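Local coordinates for protein 4-hydroxybenzoyl-CoA thioesterase (Staphylococcus aureus, PDB 6FDG) that probably hydrolyses acyl-CoA thioesters as a hotdog-fold enzyme, in particular DHNA-CoA in the vitamin K2 pathway, at residues E31-D36 against Y90-F95; S39-S44 against H130-K135; L109-E114 against I120-Y125. All blocks are in the same frame, centred on the assembly; numbering follows the deposited sequence. Where two conformers were deposited one is given.

Contact 1. Residues E31-D36 against Y90-F95; sequences EVARLD and YKYEIF
The Tyr90 ring carries the aliphatic part of Arg34 on one face: Arg34 CD stands 3.8 Å from the Tyr90 ring centroid and 12° off the ring normal, which qualifies as a CH-pi contact. Arg34 CG lies over the CE2 flank of the same face, 3.8 Å from Tyr90 CE2. The Arg34 guanidinium uses its edge instead, meeting the Tyr92 hydroxyl in its own plane. Arg34 NH2 donates to Tyr92 OH over 2.9 Å, with an N-H...O angle of 158° and the oxygen almost coplanar with the guanidinium.

The chain's shape accounts for both contacts. With CG anti to the backbone N (chi1 178°), Arg34 leaves helix 26-41 extended through chi2; the methylenes pass across the Tyr90 face, at about a right angle to that side chain, while the bend at chi3 turns the head toward Tyr92. The Tyr92 oxygen also packs against the methylenes, 3.5 Å from Arg34 CD. The preceding residue, Ala33, brings CB to 4.4 Å from Tyr92 CD2, obliquely to the ring.

The segment axes come no closer than 9.9 Å, so long side chains bridge the interval between helix 26-41 and strand 88-95. This is the central helix of a hotdog fold lying against its curved sheet. Thr107 on the adjoining strand hydrogen-bonds to Tyr92 OH, while Tyr90 OH is paired with Tyr133. Phe30, one turn before Arg34, stacks with the Tyr92 ring.

All four touching residues are buried. The contact therefore brings a charged head group into the core, with one nitrogen tied to a hydroxyl that Thr107 also holds; the charge would probably polarise that phenol, while the Tyr90 face receives the apolar part of the arginine.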
# COMPACT_ATOMS: atom_id res chain seq x y z
N GLU A 31 -2.92 -5.44 -12.26
CA GLU A 31 -2.46 -6.79 -11.92
C GLU A 31 -3.61 -7.73 -11.71
O GLU A 31 -3.58 -8.88 -12.23
CB GLU A 31 -1.58 -6.68 -10.69
CG GLU A 31 -1.23 -8.02 -10.09
CD GLU A 31 -0.63 -7.82 -8.69
OE1 GLU A 31 -1.38 -8.05 -7.64
OE2 GLU A 31 0.61 -7.57 -8.61
N VAL A 32 -4.60 -7.33 -10.92
CA VAL A 32 -5.76 -8.17 -10.69
C VAL A 32 -6.41 -8.54 -12.03
O VAL A 32 -6.74 -9.71 -12.28
CB VAL A 32 -6.76 -7.46 -9.75
CG1 VAL A 32 -8.14 -8.19 -9.68
CG2 VAL A 32 -6.18 -7.36 -8.38
N ALA A 33 -6.57 -7.61 -12.90
CA ALA A 33 -7.17 -7.84 -14.22
C ALA A 33 -6.35 -8.73 -15.08
O ALA A 33 -6.91 -9.66 -15.73
CB ALA A 33 -7.50 -6.49 -14.85
N ARG A 34 -5.05 -8.50 -15.13
CA ARG A 34 -4.18 -9.29 -15.94
C ARG A 34 -4.14 -10.78 -15.47
O ARG A 34 -4.20 -11.71 -16.28
CB ARG A 34 -2.73 -8.70 -15.81
CG ARG A 34 -1.69 -9.43 -16.56
CD ARG A 34 -0.35 -8.68 -16.55
NE ARG A 34 0.24 -8.54 -15.25
CZ ARG A 34 0.34 -7.41 -14.57
NH1 ARG A 34 1.05 -7.42 -13.39
NH2 ARG A 34 -0.32 -6.30 -14.87
N LEU A 35 -4.13 -10.98 -14.17
CA LEU A 35 -4.13 -12.34 -13.61
C LEU A 35 -5.50 -12.98 -13.91
O LEU A 35 -5.52 -14.25 -14.07
CB LEU A 35 -3.76 -12.30 -12.14
CG LEU A 35 -2.29 -12.01 -11.85
CD1 LEU A 35 -2.07 -11.75 -10.34
CD2 LEU A 35 -1.35 -13.15 -12.26
N ASP A 36 -6.58 -12.21 -13.95
CA ASP A 36 -7.90 -12.77 -14.29
C ASP A 36 -7.87 -13.14 -15.75
O ASP A 36 -8.44 -14.20 -16.15
CB ASP A 36 -8.98 -11.68 -14.02
CG ASP A 36 -10.40 -12.18 -14.18
OD1 ASP A 36 -10.70 -13.30 -13.71
OD2 ASP A 36 -11.17 -11.41 -14.80
N TYR A 90 0.22 -5.89 -22.36
CA TYR A 90 -1.21 -5.90 -22.05
C TYR A 90 -1.70 -4.50 -22.10
O TYR A 90 -1.01 -3.55 -21.64
CB TYR A 90 -1.47 -6.48 -20.68
CG TYR A 90 -1.10 -7.91 -20.45
CD1 TYR A 90 0.20 -8.32 -20.31
CD2 TYR A 90 -2.10 -8.89 -20.47
CE1 TYR A 90 0.51 -9.68 -20.13
CE2 TYR A 90 -1.79 -10.26 -20.26
CZ TYR A 90 -0.52 -10.56 -20.14
OH TYR A 90 -0.17 -11.95 -19.93
N LYS A 91 -2.92 -4.29 -22.58
CA LYS A 91 -3.63 -3.01 -22.51
C LYS A 91 -4.88 -3.20 -21.72
O LYS A 91 -5.50 -4.27 -21.64
CB LYS A 91 -3.93 -2.46 -23.93
CG LYS A 91 -2.71 -1.82 -24.56
CD LYS A 91 -2.95 -1.29 -25.97
CE LYS A 91 -3.92 -0.15 -25.91
NZ LYS A 91 -3.52 0.80 -27.07
N TYR A 92 -5.30 -2.07 -21.11
CA TYR A 92 -6.44 -2.04 -20.23
C TYR A 92 -7.32 -0.83 -20.44
O TYR A 92 -6.87 0.27 -20.82
CB TYR A 92 -6.01 -1.89 -18.75
CG TYR A 92 -4.93 -2.91 -18.37
CD1 TYR A 92 -3.57 -2.56 -18.56
CD2 TYR A 92 -5.23 -4.09 -17.79
CE1 TYR A 92 -2.55 -3.47 -18.28
CE2 TYR A 92 -4.19 -5.01 -17.45
CZ TYR A 92 -2.88 -4.65 -17.65
OH TYR A 92 -1.84 -5.56 -17.27
N GLU A 93 -8.59 -1.03 -20.17
CA GLU A 93 -9.60 0.10 -20.06
C GLU A 93 -10.36 -0.13 -18.80
O GLU A 93 -10.80 -1.24 -18.52
CB GLU A 93 -10.58 0.09 -21.27
CG GLU A 93 -9.95 0.44 -22.55
CD GLU A 93 -10.86 0.30 -23.80
OE1 GLU A 93 -11.83 -0.41 -23.71
OE2 GLU A 93 -10.39 0.84 -24.79
N ILE A 94 -10.58 0.93 -18.01
CA ILE A 94 -11.38 0.84 -16.80
C ILE A 94 -12.66 1.68 -16.96
O ILE A 94 -12.58 2.87 -17.34
CB ILE A 94 -10.68 1.35 -15.56
CG1 ILE A 94 -9.33 0.59 -15.36
CG2 ILE A 94 -11.57 1.24 -14.35
CD1 ILE A 94 -8.59 1.02 -14.13
N PHE A 95 -13.80 1.01 -16.79
CA PHE A 95 -15.12 1.70 -16.83
C PHE A 95 -15.62 1.79 -15.46
O PHE A 95 -15.62 0.89 -14.62
CB PHE A 95 -16.04 0.85 -17.75
CG PHE A 95 -15.56 0.73 -19.16
CD1 PHE A 95 -15.89 1.69 -20.16
CD2 PHE A 95 -14.71 -0.33 -19.54
CE1 PHE A 95 -15.39 1.64 -21.47
CE2 PHE A 95 -14.23 -0.38 -20.85
CZ PHE A 95 -14.55 0.56 -21.81

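Contact 2. Residues S39-S44 against H130-K135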
# COMPACT_ATOMS: atom_id res chain seq x y z
N SER A 39 -6.01 -16.45 -16.05
CA SER A 39 -6.86 -17.56 -15.59
C SER A 39 -7.92 -17.94 -16.60
O SER A 39 -8.21 -19.10 -16.96
CB SER A 39 -7.43 -17.20 -14.25
OG SER A 39 -8.17 -18.17 -13.58
N LYS A 40 -8.61 -16.96 -17.12
CA LYS A 40 -9.68 -17.22 -18.12
C LYS A 40 -9.15 -17.82 -19.33
O LYS A 40 -9.90 -18.62 -20.03
CB LYS A 40 -10.47 -15.91 -18.32
CG LYS A 40 -11.33 -15.56 -17.16
CD LYS A 40 -11.92 -14.15 -17.13
CE LYS A 40 -12.97 -13.98 -16.16
NZ LYS A 40 -13.42 -12.58 -16.08
N LEU A 41 -7.95 -17.60 -19.76
CA LEU A 41 -7.36 -18.18 -20.94
C LEU A 41 -7.01 -19.62 -20.61
O LEU A 41 -6.85 -20.35 -21.61
CB LEU A 41 -6.12 -17.38 -21.40
CG LEU A 41 -5.64 -17.59 -22.75
CD1 LEU A 41 -6.72 -17.28 -23.81
CD2 LEU A 41 -4.33 -16.79 -22.90
N GLY A 42 -6.95 -20.04 -19.37
CA GLY A 42 -6.74 -21.43 -18.93
C GLY A 42 -5.49 -21.62 -18.16
O GLY A 42 -5.08 -22.80 -18.00
N PHE A 43 -4.87 -20.63 -17.54
CA PHE A 43 -3.54 -20.80 -16.93
C PHE A 43 -3.45 -20.20 -15.55
O PHE A 43 -4.26 -19.41 -15.12
CB PHE A 43 -2.48 -20.17 -17.84
CG PHE A 43 -2.44 -20.74 -19.23
CD1 PHE A 43 -1.88 -22.01 -19.43
CD2 PHE A 43 -2.98 -20.10 -20.31
CE1 PHE A 43 -1.87 -22.55 -20.73
CE2 PHE A 43 -3.10 -20.66 -21.56
CZ PHE A 43 -2.51 -21.93 -21.78
N SER A 44 -2.45 -20.51 -14.78
CA SER A 44 -2.34 -20.06 -13.43
C SER A 44 -0.97 -19.46 -13.28
O SER A 44 0.05 -20.15 -13.40
CB SER A 44 -2.41 -21.27 -12.52
OG SER A 44 -1.98 -20.89 -11.22
N HIS A 130 2.63 -20.53 -24.59
CA HIS A 130 2.99 -20.04 -25.88
C HIS A 130 2.01 -20.35 -27.00
O HIS A 130 1.69 -19.50 -27.83
CB HIS A 130 4.43 -20.54 -26.30
CG HIS A 130 4.79 -20.20 -27.67
ND1 HIS A 130 5.09 -18.96 -28.08
CD2 HIS A 130 4.88 -21.00 -28.78
CE1 HIS A 130 5.41 -18.97 -29.37
NE2 HIS A 130 5.27 -20.21 -29.81
N GLU A 131 1.52 -21.59 -26.97
CA GLU A 131 0.60 -21.96 -28.09
C GLU A 131 -0.65 -21.08 -27.92
O GLU A 131 -1.12 -20.63 -28.97
CB GLU A 131 0.28 -23.45 -27.97
CG GLU A 131 -0.93 -23.96 -28.80
CD GLU A 131 -1.27 -25.44 -28.49
OE1 GLU A 131 -1.44 -25.82 -27.31
OE2 GLU A 131 -1.36 -26.24 -29.45
N ALA A 132 -1.14 -20.93 -26.69
CA ALA A 132 -2.39 -20.14 -26.45
C ALA A 132 -2.21 -18.66 -26.79
O ALA A 132 -3.00 -18.08 -27.57
CB ALA A 132 -2.89 -20.34 -25.10
N TYR A 133 -1.03 -18.11 -26.36
CA TYR A 133 -0.80 -16.70 -26.69
C TYR A 133 -0.61 -16.42 -28.14
O TYR A 133 -0.95 -15.39 -28.68
CB TYR A 133 0.41 -16.14 -25.80
CG TYR A 133 -0.01 -15.70 -24.40
CD1 TYR A 133 -0.43 -16.55 -23.45
CD2 TYR A 133 0.03 -14.37 -24.08
CE1 TYR A 133 -0.81 -16.14 -22.18
CE2 TYR A 133 -0.32 -13.93 -22.79
CZ TYR A 133 -0.79 -14.77 -21.92
OH TYR A 133 -1.19 -14.38 -20.62
N SER A 134 0.05 -17.37 -28.85
CA SER A 134 0.31 -17.25 -30.23
C SER A 134 -1.05 -17.38 -31.01
O SER A 134 -1.23 -16.59 -31.96
CB SER A 134 1.24 -18.37 -30.77
OG SER A 134 2.55 -18.12 -30.29
N LYS A 135 -1.89 -18.24 -30.61
CA LYS A 135 -3.23 -18.37 -31.23
C LYS A 135 -4.02 -17.07 -31.05
O LYS A 135 -4.56 -16.54 -31.99
CB LYS A 135 -3.98 -19.50 -30.63
CG LYS A 135 -5.46 -19.68 -31.04
CD LYS A 135 -6.10 -20.93 -30.41
CE LYS A 135 -7.55 -21.15 -30.84
NZ LYS A 135 -7.68 -21.04 -32.34
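Leu41 swings CG away from its own amide nitrogen, next to the carbonyl carbon (chi1 -163°), and chi2 then points CD2 at the Tyr133 ring, whereas Phe43 keeps CG beside its own N (chi1 -58°) and directs its ring to Ala132. These two residues flank Gly42, whose positive phi belongs to the Schellman motif ending helix 26-41. The chain reverses there, so both apolar side chains face helix 127-141.

The touching atoms are few and well defined. Leu41 CD2 lies 3.7 Å from Tyr133 CE1 and 3.9 Å from Tyr133 CD1, a methyl approaching the CE1-CD1 bond obliquely. The same methyl is 4.4 Å from Ala132 CB. Phe43 presents its rim: Ala132 CB sits near the ring plane, 3.6 Å from Phe43 CE2 and 3.7 Å from Phe43 CZ. The small Ala132 methyl thus has Leu41 and Phe43 as neighbours, and the backbones come as close as 7.7 Å between Leu41 CA and Ala132 CA.

Trp129, three residues before Ala132 on helix 127-141, meets the Phe43 ring with the planes at about 30°. Ile38 on helix 26-41 touches both Phe43 and Tyr133. The Tyr133 hydroxyl is hydrogen-bonded to Tyr90, so the ring is held at its polar end while the CE1-CD1 bond takes the leucine methyl.

Every pair between the segments is a meeting of carbon with carbon. Attachment of the C-terminal helix to the end of helix 26-41 consequently rests here on shape and apolar burial; polar ties of the helix lie beside it, at Tyr133 OH with Tyr90 and at His130 ND1 with Tyr83.

Contact 3. Residues L109-E114 against I120-Y125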
# COMPACT_ATOMS: atom_id res chain seq x y z
N LEU A 109 5.40 -7.04 -19.75
CA LEU A 109 5.77 -8.15 -18.85
C LEU A 109 6.85 -8.97 -19.57
O LEU A 109 6.76 -9.16 -20.80
CB LEU A 109 4.64 -9.05 -18.51
CG LEU A 109 3.56 -8.66 -17.54
CD1 LEU A 109 4.05 -8.80 -16.20
CD2 LEU A 109 2.92 -7.32 -17.74
N ILE A 110 7.78 -9.46 -18.82
CA ILE A 110 8.81 -10.47 -19.26
C ILE A 110 8.68 -11.64 -18.32
O ILE A 110 8.04 -11.58 -17.28
CB ILE A 110 10.25 -9.90 -19.35
CG1 ILE A 110 10.74 -9.43 -17.97
CG2 ILE A 110 10.28 -8.79 -20.34
CD1 ILE A 110 12.19 -9.03 -17.82
N CYS A 111 9.39 -12.75 -18.63
CA CYS A 111 9.51 -13.86 -17.69
C CYS A 111 10.99 -14.12 -17.43
O CYS A 111 11.77 -14.06 -18.38
CB CYS A 111 8.89 -15.12 -18.33
SG CYS A 111 7.09 -15.10 -18.50
N ILE A 112 11.28 -14.37 -16.18
CA ILE A 112 12.66 -14.56 -15.74
C ILE A 112 12.73 -15.68 -14.74
O ILE A 112 11.83 -16.08 -14.11
CB ILE A 112 13.18 -13.26 -15.08
CG1 ILE A 112 12.46 -12.92 -13.79
CG2 ILE A 112 13.18 -12.06 -16.08
CD1 ILE A 112 12.99 -11.63 -13.14
N LYS A 113 13.99 -16.21 -14.61
CA LYS A 113 14.28 -17.15 -13.57
C LYS A 113 14.30 -16.50 -12.21
O LYS A 113 14.88 -15.43 -12.07
CB LYS A 113 15.67 -17.80 -13.83
CG LYS A 113 15.84 -18.47 -15.12
CD LYS A 113 14.93 -19.59 -15.34
CE LYS A 113 14.94 -20.69 -14.27
NZ LYS A 113 15.85 -21.87 -14.63
N GLU A 114 13.70 -17.13 -11.25
CA GLU A 114 13.51 -16.53 -9.89
C GLU A 114 14.85 -16.36 -9.24
O GLU A 114 15.09 -15.36 -8.49
CB GLU A 114 12.66 -17.40 -9.03
CG GLU A 114 12.43 -16.78 -7.66
CD GLU A 114 11.31 -17.42 -6.94
OE1 GLU A 114 11.06 -18.65 -7.20
OE2 GLU A 114 10.68 -16.68 -6.13
N ILE A 120 13.87 -15.50 -19.84
CA ILE A 120 13.63 -16.75 -20.56
C ILE A 120 12.60 -16.56 -21.62
O ILE A 120 11.79 -15.60 -21.64
CB ILE A 120 13.17 -17.89 -19.64
CG1 ILE A 120 11.91 -17.58 -18.74
CG2 ILE A 120 14.27 -18.28 -18.70
CD1 ILE A 120 10.68 -18.14 -19.32
N ARG A 121 12.54 -17.50 -22.53
CA ARG A 121 11.59 -17.57 -23.62
C ARG A 121 10.40 -18.38 -23.17
O ARG A 121 10.49 -19.56 -22.74
CB ARG A 121 12.16 -18.26 -24.89
CG ARG A 121 13.07 -17.42 -25.69
CD ARG A 121 13.92 -18.20 -26.59
NE ARG A 121 13.10 -19.00 -27.43
CZ ARG A 121 13.61 -19.69 -28.46
NH1 ARG A 121 14.89 -19.61 -28.71
NH2 ARG A 121 12.82 -20.41 -29.21
N LEU A 122 9.15 -17.87 -23.34
CA LEU A 122 7.96 -18.59 -22.91
C LEU A 122 7.79 -19.93 -23.61
O LEU A 122 7.34 -20.86 -22.91
CB LEU A 122 6.64 -17.73 -23.10
CG LEU A 122 5.39 -18.21 -22.43
CD1 LEU A 122 5.47 -18.12 -20.95
CD2 LEU A 122 4.20 -17.38 -22.89
N ASP A 123 8.14 -20.02 -24.90
CA ASP A 123 7.96 -21.28 -25.64
C ASP A 123 8.87 -22.40 -25.04
O ASP A 123 8.46 -23.59 -25.14
CB ASP A 123 8.19 -21.10 -27.12
CG ASP A 123 9.55 -20.63 -27.49
OD1 ASP A 123 10.19 -19.81 -26.85
OD2 ASP A 123 10.00 -21.00 -28.62
N ARG A 124 9.99 -22.04 -24.47
CA ARG A 124 10.89 -23.16 -23.97
C ARG A 124 10.44 -23.62 -22.67
O ARG A 124 10.61 -24.80 -22.37
CB ARG A 124 12.22 -22.56 -23.79
CG ARG A 124 12.89 -22.25 -25.03
CD ARG A 124 14.34 -21.93 -24.72
NE ARG A 124 15.19 -22.06 -25.90
CZ ARG A 124 16.45 -21.60 -25.97
NH1 ARG A 124 17.14 -21.84 -27.06
NH2 ARG A 124 17.01 -20.95 -24.96
N TYR A 125 9.90 -22.79 -21.75
CA TYR A 125 9.55 -23.20 -20.44
C TYR A 125 8.07 -23.60 -20.25
O TYR A 125 7.63 -24.34 -19.41
CB TYR A 125 9.98 -22.13 -19.45
CG TYR A 125 11.49 -22.05 -19.30
CD1 TYR A 125 12.25 -21.49 -20.22
CD2 TYR A 125 12.07 -22.62 -18.20
CE1 TYR A 125 13.65 -21.46 -20.13
CE2 TYR A 125 13.46 -22.55 -18.09
CZ TYR A 125 14.19 -22.02 -19.11
OH TYR A 125 15.61 -21.95 -19.00
O HOH W 1 11.42 -12.78 -21.09
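Ile120, Cys111 and Lys113 bury the most surface here, and the isoleucine packs against both of the others. Ile120 CD1 packs 3.6 Å from Cys111 CB, while the other branch, Ile120 CG2, rests 3.7 Å from Lys113 CD. Both branches reach the strand because CG1 takes the crowded position between the backbone N and the carbonyl carbon (chi1 54°), leaving CG2 beside N. Lys113 bends at three successive torsions, and its methylenes cross the isoleucine at about a right angle.

The backbones are joined as well. Ile120 N donates to Cys111 O over 2.9 Å with a nearly straight N-H...O angle of 171°, although the donor is tilted 28° from the carbonyl plane. Water 1 accepts from Cys111 N at 3.2 Å and lies 2.9 Å from Ile120 O, bridging the same two residues. Farther along, Cys111 SG meets Leu122 CD1 at 4.2 Å, where helix 122-125 begins.

Ile53 on the neighbouring strand touches all three main residues. Within 120-125, Arg121 holds Asp123 side-on through NE and NH2, a salt bridge from the N-cap residue to the second residue of the helix.

One direct bond and one water bridge fix the returning chain in register with Cys111 and place Ile120 in a buried site, for which Lys113, itself partly exposed, lends its methylenes as apolar cover.

Contacts 1 and 2 share helix 26-41: its middle lies on the sheet in contact 1 and its C-terminal end meets helix 127-141 in contact 2, with centres about 15 Å apart. They cross along the chain, and the Tyr90-Tyr133 hydroxyl pair joins them. Contact 3 comes after contact 1 in sequence and is nested in the loop closed by contact 2. Its centre is about 21 Å from that of contact 1, but neighbouring strands 88-95 and 101-113 connect the two, Leu109 packing on Arg34 and Tyr90. The centres of contacts 2 and 3 are about 14 Å apart, and Asp123 meets His130 between them. Contact 1 seats the central helix on the sheet; contacts 2 and 3 join the C-terminal helices to that helix and to the sheet's end.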